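Local coordinates for protein tylactone synthase starter module and modules 1 & 2 (Streptomyces fradiae, PDB 2Z5L) that probably reduces the beta-keto group of a growing polyketide, as the first ketoreductase of the tylosin polyketide synthase, and thereby sets the chirality of the alcohol, at residues A[80-83]-A[84-88]; A[56-60]-A[61-65]; A[445-449]-A[450-454]; A[100-104]-A[105-109]. One frame throughout, in Å; residues are numbered along the deposited sequence.

Contact 1: A[80-83]-A[84-88]; sequences LEVP and IGARR
The methyl of Ala86 overlaps the Val82 side chain, with CB 3.9 Å from Val82 CG1, and Ala86 CB also lies 4.1 Å from Pro83 CG. Both neighbours are brought within range by a type II beta turn running from Pro83 to Ala86. Its closing bond goes from Ala86 N to Pro83 O, 3.1 Å long, and the donor stands 41° out of the carbonyl plane, above it and not on a lone pair. Gly85 has a phi of 95°, at which a side chain would collide with the carbonyl oxygen of Ile84. On Val82 it is CG1 that lies anti to the backbone N (chi1 172°), and this is the branch that meets Ala86, while Ile84 turns its side chain out of the turn onto Asp120 and Thr124 of helix 119-135. Gly85 N bonds to Thr124 OG1. The chemistry is mixed at the alanine: its methyl touches the acceptor oxygen of the closing bond, Ala86 CB to Pro83 O 3.1 Å, as well as the apolar side chains. One backbone bond thus closes the turn that leads from strand 80-81 to helix 88-99, and the buried Val82 and Ala86 meet each other and pack on Val91 of that helix.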
loop_
_atom_site.group_PDB
_atom_site.type_symbol
_atom_site.label_atom_id
_atom_site.label_comp_id
_atom_site.label_asym_id
_atom_site.label_seq_id
_atom_site.Cartn_x
_atom_site.Cartn_y
_atom_site.Cartn_z
ATOM N N LEU A 80 -24.532 -8.453 -11.826
ATOM C CA LEU A 80 -24.899 -7.039 -11.805
ATOM C C LEU A 80 -23.846 -6.238 -12.582
ATOM O O LEU A 80 -22.665 -6.585 -12.595
ATOM C CB LEU A 80 -24.966 -6.516 -10.367
ATOM C CG LEU A 80 -25.655 -5.161 -10.168
ATOM C CD1 LEU A 80 -27.170 -5.319 -10.304
ATOM C CD2 LEU A 80 -25.328 -4.610 -8.806
ATOM N N GLU A 81 -24.272 -5.149 -13.208
ATOM C CA GLU A 81 -23.351 -4.320 -13.966
ATOM C C GLU A 81 -23.157 -2.939 -13.342
ATOM O O GLU A 81 -24.115 -2.182 -13.173
ATOM C CB GLU A 81 -23.855 -4.166 -15.400
ATOM C CG GLU A 81 -22.766 -3.839 -16.385
ATOM C CD GLU A 81 -23.226 -3.924 -17.833
ATOM O OE1 GLU A 81 -23.969 -3.030 -18.280
ATOM O OE2 GLU A 81 -22.837 -4.895 -18.514
ATOM N N VAL A 82 -21.915 -2.625 -12.989
ATOM C CA VAL A 82 -21.594 -1.322 -12.423
ATOM C C VAL A 82 -20.437 -0.717 -13.187
ATOM O O VAL A 82 -19.317 -1.215 -13.146
ATOM C CB VAL A 82 -21.188 -1.393 -10.938
ATOM C CG1 VAL A 82 -20.684 -0.023 -10.479
ATOM C CG2 VAL A 82 -22.377 -1.806 -10.099
ATOM N N PRO A 83 -20.695 0.384 -13.886
ATOM C CA PRO A 83 -19.654 1.050 -14.665
ATOM C C PRO A 83 -18.552 1.688 -13.815
ATOM O O PRO A 83 -18.793 2.173 -12.699
ATOM C CB PRO A 83 -20.441 2.073 -15.474
ATOM C CG PRO A 83 -21.548 2.457 -14.526
ATOM C CD PRO A 83 -21.964 1.131 -13.926
ATOM N N ILE A 84 -17.336 1.652 -14.347
ATOM C CA ILE A 84 -16.185 2.258 -13.693
ATOM C C ILE A 84 -16.528 3.749 -13.668
ATOM O O ILE A 84 -17.200 4.243 -14.571
ATOM C CB ILE A 84 -14.924 1.971 -14.518
ATOM C CG1 ILE A 84 -14.767 0.456 -14.635
ATOM C CG2 ILE A 84 -13.693 2.577 -13.864
ATOM C CD1 ILE A 84 -13.750 0.019 -15.660
ATOM N N GLY A 85 -16.111 4.463 -12.631
ATOM C CA GLY A 85 -16.459 5.868 -12.562
ATOM C C GLY A 85 -17.716 6.073 -11.723
ATOM O O GLY A 85 -17.940 7.166 -11.196
ATOM N N ALA A 86 -18.542 5.034 -11.581
ATOM C CA ALA A 86 -19.769 5.151 -10.780
ATOM C C ALA A 86 -19.465 5.516 -9.322
ATOM O O ALA A 86 -18.538 4.968 -8.721
ATOM C CB ALA A 86 -20.581 3.844 -10.840
ATOM N N ARG A 87 -20.231 6.464 -8.773
ATOM C CA ARG A 87 -20.064 6.919 -7.381
ATOM C C ARG A 87 -20.939 6.107 -6.421
ATOM O O ARG A 87 -21.892 5.463 -6.855
ATOM C CB ARG A 87 -20.385 8.418 -7.278
ATOM C CG ARG A 87 -19.164 9.298 -7.524
ATOM C CD ARG A 87 -19.463 10.526 -8.383
ATOM N NE ARG A 87 -18.250 11.330 -8.546
ATOM C CZ ARG A 87 -17.728 12.103 -7.597
ATOM N NH1 ARG A 87 -18.321 12.189 -6.410
ATOM N NH2 ARG A 87 -16.604 12.775 -7.827
ATOM N N ARG A 88 -20.616 6.144 -5.126
ATOM C CA ARG A 88 -21.343 5.358 -4.126
ATOM C C ARG A 88 -22.860 5.445 -4.215
ATOM O O ARG A 88 -23.553 4.429 -4.197
ATOM C CB ARG A 88 -20.887 5.713 -2.692
ATOM C CG ARG A 88 -20.956 7.192 -2.306
ATOM C CD ARG A 88 -20.305 7.458 -0.938
ATOM N NE ARG A 88 -20.969 6.780 0.191
ATOM C CZ ARG A 88 -20.527 6.833 1.451
ATOM N NH1 ARG A 88 -19.435 7.521 1.752
ATOM N NH2 ARG A 88 -21.161 6.195 2.413
#

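Contact 2: A[56-60]-A[61-65]; sequences PTTDG and ELLDG
The carboxylates of Asp59 and Glu61 are the flat groups here, their planes 61° apart. Above the plane of the Asp59 carboxylate stands Leu62 N, which bonds to Asp59 OD2 at 2.9 Å; the donor comes in 55° out of the plane. The methylenes of Glu61 and Leu62 close round the same oxygen, each CB lying 3.3 Å from Asp59 OD2. The acid reaches this place because its CG is anti to the backbone N (chi1 178°), which folds the carboxylate over the first turn. The geometry is that of an N-cap: Asp59 accepts from a backbone N-H at the start of the helix, and the helix end would probably stabilise its charge. Against that, Asp59 OD1 and Glu61 OE1 are 4.2 Å apart, a likely mild repulsion. The backbone turn begins at once, Asp64 N reaching Gly60 O at 3.1 Å, while the bond from Leu63 N to Asp59 O is weak at 3.4 Å. Farther back, Leu63 CD1 touches Thr58 CG2 at 4.3 Å. This surface cap leads the chain from strand 49-54 into helix 60-71, and Leu63 also packs on Arg79 and Leu112, in the loops that precede strand 80-81 and follow strand 107-111.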
loop_
_atom_site.group_PDB
_atom_site.type_symbol
_atom_site.label_atom_id
_atom_site.label_comp_id
_atom_site.label_asym_id
_atom_site.label_seq_id
_atom_site.Cartn_x
_atom_site.Cartn_y
_atom_site.Cartn_z
ATOM N N PRO A 56 -19.365 -2.802 -17.381
ATOM C CA PRO A 56 -20.165 -3.002 -18.591
ATOM C C PRO A 56 -19.524 -3.970 -19.580
ATOM O O PRO A 56 -18.539 -3.639 -20.241
ATOM C CB PRO A 56 -20.284 -1.591 -19.152
ATOM C CG PRO A 56 -20.284 -0.749 -17.917
ATOM C CD PRO A 56 -19.171 -1.363 -17.121
ATOM N N THR A 57 -20.102 -5.166 -19.673
ATOM C CA THR A 57 -19.615 -6.209 -20.574
ATOM C C THR A 57 -18.103 -6.396 -20.467
ATOM O O THR A 57 -17.378 -6.320 -21.464
ATOM C CB THR A 57 -19.978 -5.887 -22.046
ATOM O OG1 THR A 57 -19.401 -4.629 -22.425
ATOM C CG2 THR A 57 -21.486 -5.826 -22.217
ATOM N N THR A 58 -17.632 -6.641 -19.250
ATOM C CA THR A 58 -16.207 -6.838 -19.020
ATOM C C THR A 58 -15.684 -8.036 -19.809
ATOM O O THR A 58 -14.578 -8.001 -20.355
ATOM C CB THR A 58 -15.900 -7.072 -17.528
ATOM O OG1 THR A 58 -14.502 -7.360 -17.370
ATOM C CG2 THR A 58 -16.720 -8.237 -16.991
ATOM N N ASP A 59 -16.486 -9.094 -19.863
ATOM C CA ASP A 59 -16.115 -10.309 -20.583
ATOM C C ASP A 59 -17.155 -11.408 -20.388
ATOM O O ASP A 59 -17.264 -11.988 -19.306
ATOM C CB ASP A 59 -14.749 -10.811 -20.110
ATOM C CG ASP A 59 -14.337 -12.099 -20.788
ATOM O OD1 ASP A 59 -14.414 -12.163 -22.034
ATOM O OD2 ASP A 59 -13.934 -13.043 -20.075
ATOM N N GLY A 60 -17.910 -11.693 -21.443
ATOM C CA GLY A 60 -18.931 -12.721 -21.363
ATOM C C GLY A 60 -18.416 -14.031 -20.804
ATOM O O GLY A 60 -19.104 -14.695 -20.029
ATOM N N GLU A 61 -17.202 -14.406 -21.196
ATOM C CA GLU A 61 -16.592 -15.651 -20.735
ATOM C C GLU A 61 -16.455 -15.735 -19.223
ATOM O O GLU A 61 -17.048 -16.602 -18.587
ATOM C CB GLU A 61 -15.209 -15.827 -21.370
ATOM C CG GLU A 61 -15.184 -16.789 -22.552
ATOM C CD GLU A 61 -16.250 -16.469 -23.584
ATOM O OE1 GLU A 61 -16.226 -15.343 -24.134
ATOM O OE2 GLU A 61 -17.111 -17.344 -23.836
ATOM N N LEU A 62 -15.658 -14.830 -18.662
ATOM C CA LEU A 62 -15.411 -14.795 -17.224
ATOM C C LEU A 62 -16.710 -14.941 -16.424
ATOM O O LEU A 62 -16.836 -15.841 -15.595
ATOM C CB LEU A 62 -14.704 -13.484 -16.850
ATOM C CG LEU A 62 -13.765 -13.474 -15.640
ATOM C CD1 LEU A 62 -14.483 -14.053 -14.436
ATOM C CD2 LEU A 62 -12.509 -14.270 -15.946
ATOM N N LEU A 63 -17.672 -14.059 -16.671
ATOM C CA LEU A 63 -18.942 -14.115 -15.959
ATOM C C LEU A 63 -19.610 -15.474 -16.100
ATOM O O LEU A 63 -20.151 -16.012 -15.130
ATOM C CB LEU A 63 -19.882 -13.018 -16.459
ATOM C CG LEU A 63 -19.580 -11.638 -15.863
ATOM C CD1 LEU A 63 -20.318 -10.573 -16.622
ATOM C CD2 LEU A 63 -19.955 -11.630 -14.390
ATOM N N ASP A 64 -19.578 -16.023 -17.311
ATOM C CA ASP A 64 -20.166 -17.331 -17.584
ATOM C C ASP A 64 -19.341 -18.421 -16.901
ATOM O O ASP A 64 -19.882 -19.418 -16.418
ATOM C CB ASP A 64 -20.228 -17.582 -19.100
ATOM C CG ASP A 64 -21.517 -17.074 -19.729
ATOM O OD1 ASP A 64 -21.719 -15.838 -19.806
ATOM O OD2 ASP A 64 -22.345 -17.922 -20.143
ATOM N N GLY A 65 -18.029 -18.219 -16.864
ATOM C CA GLY A 65 -17.150 -19.174 -16.222
ATOM C C GLY A 65 -17.348 -19.206 -14.718
ATOM O O GLY A 65 -17.460 -20.285 -14.141
#

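Contact 3: A[445-449]-A[450-454]; sequences ESLSR and RGLRA
Arg450, Leu447 and Leu452 carry most of this contact, a Schellman motif that ends helix 442-450. Its two defining bonds turn back into the last helical turn. Leu452 N reaches Leu447 O at 3.0 Å. Gly451 N reaches Ser448 O, also at 3.0 Å, but from well above the carbonyl plane, 57° out of it. Gly451 makes the reversal with a phi of 123°, a value at which any beta carbon would run into the carbonyl oxygen of Arg450.

The reversal lays Leu452 across Leu447, the hydrophobic pairing classically associated with this motif. One methyl does the touching: Leu452 CD1 lies 3.6 Å from Leu447 CB and 3.8 Å from each of Leu447 CD1 and CD2. Beyond the pair, Leu452 continues onto Leu432, Val478, Val480 and Phe485, so the helix end packs on these loops and on helix 482-492.

Arg450 still belongs to the helical bonding pattern, its N donating to Ser446 O at 3.1 Å. Its aliphatic part runs close over that carbonyl, with CG 3.2 Å from Ser446 O, before the chain bends at chi3 (63°). The buried guanidinium is satisfied outside the turn: NH1 bonds to Thr489 OG1 and NH2 to Asn398 OD1, which fixes its rotation between helix 482-492 and a loop. Leu447 approaches that group obliquely, placing its CD2 4.1 Å from Arg450 NH2.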
loop_
_atom_site.group_PDB
_atom_site.type_symbol
_atom_site.label_atom_id
_atom_site.label_comp_id
_atom_site.label_asym_id
_atom_site.label_seq_id
_atom_site.Cartn_x
_atom_site.Cartn_y
_atom_site.Cartn_z
ATOM N N GLU A 445 -2.752 6.855 16.129
ATOM C CA GLU A 445 -3.342 6.566 17.432
ATOM C C GLU A 445 -3.833 5.117 17.505
ATOM O O GLU A 445 -3.734 4.474 18.547
ATOM C CB GLU A 445 -4.509 7.524 17.709
ATOM C CG GLU A 445 -4.075 8.941 18.042
ATOM C CD GLU A 445 -5.235 9.917 18.108
ATOM O OE1 GLU A 445 -6.374 9.493 18.411
ATOM O OE2 GLU A 445 -5.012 11.121 17.869
ATOM N N SER A 446 -4.358 4.607 16.396
ATOM C CA SER A 446 -4.844 3.240 16.367
ATOM C C SER A 446 -3.702 2.245 16.386
ATOM O O SER A 446 -3.754 1.251 17.114
ATOM C CB SER A 446 -5.700 2.988 15.136
ATOM O OG SER A 446 -6.027 1.612 15.040
ATOM N N LEU A 447 -2.675 2.504 15.584
ATOM C CA LEU A 447 -1.505 1.630 15.514
ATOM C C LEU A 447 -0.799 1.585 16.860
ATOM O O LEU A 447 -0.244 0.563 17.248
ATOM C CB LEU A 447 -0.517 2.144 14.465
ATOM C CG LEU A 447 -0.879 2.008 12.993
ATOM C CD1 LEU A 447 0.172 2.718 12.137
ATOM C CD2 LEU A 447 -0.972 0.542 12.634
ATOM N N SER A 448 -0.824 2.709 17.564
ATOM C CA SER A 448 -0.180 2.809 18.857
ATOM C C SER A 448 -0.776 1.823 19.849
ATOM O O SER A 448 -0.061 0.993 20.407
ATOM C CB SER A 448 -0.314 4.234 19.389
ATOM O OG SER A 448 0.555 4.440 20.487
ATOM N N ARG A 449 -2.086 1.904 20.052
ATOM C CA ARG A 449 -2.762 1.016 20.993
ATOM C C ARG A 449 -2.624 -0.447 20.595
ATOM O O ARG A 449 -2.473 -1.318 21.451
ATOM C CB ARG A 449 -4.244 1.392 21.122
ATOM C CG ARG A 449 -4.477 2.727 21.821
ATOM C CD ARG A 449 -3.954 2.702 23.264
ATOM N NE ARG A 449 -3.766 4.040 23.826
ATOM C CZ ARG A 449 -4.738 4.929 24.007
ATOM N NH1 ARG A 449 -5.990 4.628 23.673
ATOM N NH2 ARG A 449 -4.457 6.120 24.527
ATOM N N ARG A 450 -2.661 -0.720 19.297
ATOM C CA ARG A 450 -2.534 -2.091 18.828
ATOM C C ARG A 450 -1.165 -2.688 19.174
ATOM O O ARG A 450 -0.974 -3.904 19.097
ATOM C CB ARG A 450 -2.775 -2.169 17.312
ATOM C CG ARG A 450 -4.236 -1.951 16.883
ATOM C CD ARG A 450 -4.369 -1.860 15.354
ATOM N NE ARG A 450 -3.981 -3.090 14.671
ATOM C CZ ARG A 450 -3.835 -3.206 13.353
ATOM N NH1 ARG A 450 -3.477 -4.376 12.828
ATOM N NH2 ARG A 450 -4.036 -2.160 12.556
ATOM N N GLY A 451 -0.216 -1.841 19.563
ATOM C CA GLY A 451 1.104 -2.343 19.913
ATOM C C GLY A 451 2.329 -1.801 19.188
ATOM O O GLY A 451 3.445 -2.266 19.444
ATOM N N LEU A 452 2.154 -0.839 18.284
ATOM C CA LEU A 452 3.310 -0.284 17.587
ATOM C C LEU A 452 3.993 0.747 18.465
ATOM O O LEU A 452 3.334 1.501 19.180
ATOM C CB LEU A 452 2.919 0.392 16.273
ATOM C CG LEU A 452 2.379 -0.437 15.112
ATOM C CD1 LEU A 452 2.586 0.359 13.826
ATOM C CD2 LEU A 452 3.085 -1.753 15.019
ATOM N N ARG A 453 5.320 0.778 18.406
ATOM C CA ARG A 453 6.096 1.726 19.194
ATOM C C ARG A 453 6.816 2.698 18.269
ATOM O O ARG A 453 7.249 2.324 17.183
ATOM C CB ARG A 453 7.107 0.967 20.054
ATOM C CG ARG A 453 6.463 0.130 21.144
ATOM C CD ARG A 453 7.462 -0.802 21.844
ATOM N NE ARG A 453 8.053 -1.781 20.933
ATOM C CZ ARG A 453 8.487 -2.979 21.311
ATOM N NH1 ARG A 453 8.389 -3.339 22.581
ATOM N NH2 ARG A 453 9.026 -3.814 20.428
ATOM N N ALA A 454 6.934 3.947 18.699
ATOM C CA ALA A 454 7.605 4.972 17.904
ATOM C C ALA A 454 9.098 4.667 17.769
ATOM O O ALA A 454 9.834 4.700 18.750
ATOM C CB ALA A 454 7.409 6.344 18.551
#

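Contact 4: A[100-104]-A[105-109]; sequences ESAGE and ENTTV
A type II' beta turn from Ala102 to Glu105 reverses the chain just before strand 107-111. Gly103 occupies its second position with phi 55°, a positive-phi conformation that glycine readily adopts. The bond that closes the turn, Glu105 N to Ala102 O, is 2.8 Å long yet weak, because the angle at the hydrogen is only 130°. The same carbonyl is flanked by a methylene, Glu105 CB lying 3.1 Å from Ala102 O, while the Glu105 chain extends outward from CG and makes a long, weak ion pair with Arg49. The methyl of Ala102 meets the hydroxyl of Thr107, Ala102 CB to Thr107 OG1 3.3 Å. With chi1 at -48°, Thr107 holds OG1 beside its own backbone N and anti to the carbonyl carbon. That oxygen is buried against the alanine and has no polar partner in the model. Thr107 also packs on Met99 of helix 88-99, and Ala102 on Arg49. The turn thus delivers the chain from helix 88-99 into strand 107-111, which runs parallel to its two neighbours, strands 49-54 and 140-147.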
loop_
_atom_site.group_PDB
_atom_site.type_symbol
_atom_site.label_atom_id
_atom_site.label_comp_id
_atom_site.label_asym_id
_atom_site.label_seq_id
_atom_site.Cartn_x
_atom_site.Cartn_y
_atom_site.Cartn_z
ATOM N N GLU A 100 -31.434 -6.491 -1.004
ATOM C CA GLU A 100 -32.608 -6.644 -0.170
ATOM C C GLU A 100 -33.455 -7.828 -0.604
ATOM O O GLU A 100 -34.419 -8.188 0.067
ATOM C CB GLU A 100 -33.422 -5.364 -0.211
ATOM C CG GLU A 100 -32.727 -4.241 0.511
ATOM C CD GLU A 100 -33.295 -2.895 0.155
ATOM O OE1 GLU A 100 -32.869 -1.899 0.779
ATOM O OE2 GLU A 100 -34.160 -2.833 -0.750
ATOM N N SER A 101 -33.078 -8.434 -1.725
ATOM C CA SER A 101 -33.785 -9.587 -2.260
ATOM C C SER A 101 -33.423 -10.848 -1.482
ATOM O O SER A 101 -34.048 -11.895 -1.650
ATOM C CB SER A 101 -33.435 -9.781 -3.736
ATOM O OG SER A 101 -34.007 -10.971 -4.239
ATOM N N ALA A 102 -32.416 -10.745 -0.625
ATOM C CA ALA A 102 -31.987 -11.885 0.168
ATOM C C ALA A 102 -32.514 -11.782 1.593
ATOM O O ALA A 102 -32.507 -12.762 2.333
ATOM C CB ALA A 102 -30.461 -11.975 0.173
ATOM N N GLY A 103 -32.975 -10.596 1.973
ATOM C CA GLY A 103 -33.492 -10.410 3.315
ATOM C C GLY A 103 -32.470 -10.813 4.358
ATOM O O GLY A 103 -31.354 -10.291 4.383
ATOM N N GLU A 104 -32.844 -11.752 5.219
ATOM C CA GLU A 104 -31.951 -12.218 6.268
ATOM C C GLU A 104 -30.814 -13.060 5.717
ATOM O O GLU A 104 -29.737 -13.127 6.310
ATOM C CB GLU A 104 -32.744 -13.015 7.302
ATOM C CG GLU A 104 -33.674 -12.145 8.112
ATOM C CD GLU A 104 -32.917 -11.106 8.908
ATOM O OE1 GLU A 104 -33.560 -10.161 9.423
ATOM O OE2 GLU A 104 -31.675 -11.234 9.024
ATOM N N GLU A 105 -31.061 -13.710 4.586
ATOM C CA GLU A 105 -30.048 -14.541 3.949
ATOM C C GLU A 105 -28.805 -13.709 3.640
ATOM O O GLU A 105 -28.883 -12.488 3.492
ATOM C CB GLU A 105 -30.604 -15.160 2.660
ATOM C CG GLU A 105 -31.393 -16.451 2.866
ATOM C CD GLU A 105 -32.012 -16.986 1.568
ATOM O OE1 GLU A 105 -31.289 -17.084 0.548
ATOM O OE2 GLU A 105 -33.218 -17.319 1.575
ATOM N N ASN A 106 -27.659 -14.381 3.560
ATOM C CA ASN A 106 -26.389 -13.720 3.271
ATOM C C ASN A 106 -26.186 -13.577 1.774
ATOM O O ASN A 106 -26.446 -14.504 1.011
ATOM C CB ASN A 106 -25.207 -14.520 3.839
ATOM C CG ASN A 106 -23.852 -13.992 3.356
ATOM O OD1 ASN A 106 -23.454 -12.872 3.688
ATOM N ND2 ASN A 106 -23.149 -14.795 2.563
ATOM N N THR A 107 -25.713 -12.410 1.361
ATOM C CA THR A 107 -25.445 -12.156 -0.045
ATOM C C THR A 107 -23.938 -12.013 -0.193
ATOM O O THR A 107 -23.342 -11.070 0.330
ATOM C CB THR A 107 -26.081 -10.843 -0.535
ATOM O OG1 THR A 107 -27.451 -10.777 -0.120
ATOM C CG2 THR A 107 -25.998 -10.765 -2.052
ATOM N N THR A 108 -23.318 -12.961 -0.880
ATOM C CA THR A 108 -21.887 -12.890 -1.084
ATOM C C THR A 108 -21.609 -12.111 -2.364
ATOM O O THR A 108 -21.847 -12.616 -3.462
ATOM C CB THR A 108 -21.262 -14.285 -1.215
ATOM O OG1 THR A 108 -21.424 -14.997 0.015
ATOM C CG2 THR A 108 -19.783 -14.160 -1.551
ATOM N N VAL A 109 -21.115 -10.882 -2.217
ATOM C CA VAL A 109 -20.808 -10.029 -3.360
ATOM C C VAL A 109 -19.408 -10.293 -3.911
ATOM O O VAL A 109 -18.407 -10.096 -3.216
ATOM C CB VAL A 109 -20.898 -8.526 -2.993
ATOM C CG1 VAL A 109 -20.805 -7.680 -4.261
ATOM C CG2 VAL A 109 -22.185 -8.238 -2.249
#

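How the contacts relate
All four are local turns or helix ends, and contacts 1, 2 and 4 lie on the same side of the chain's centre, round neighbouring parallel strands. Contacts 1 and 2 touch directly: Glu81 OE2 accepts a probable hydrogen bond from Thr57 N, and Pro83 packs on Pro56. Contact 4 stands about 20 Å from contact 1, centre to centre, at the other end of helix 88-99. Contact 2 is a surface site and depends on a carboxylate cap; contacts 1, 3 and 4 are partly buried. Contact 3, about 44 Å from contact 2 between centres, pairs two leucines and holds a buried arginine, whereas contact 4 buries a hydroxyl.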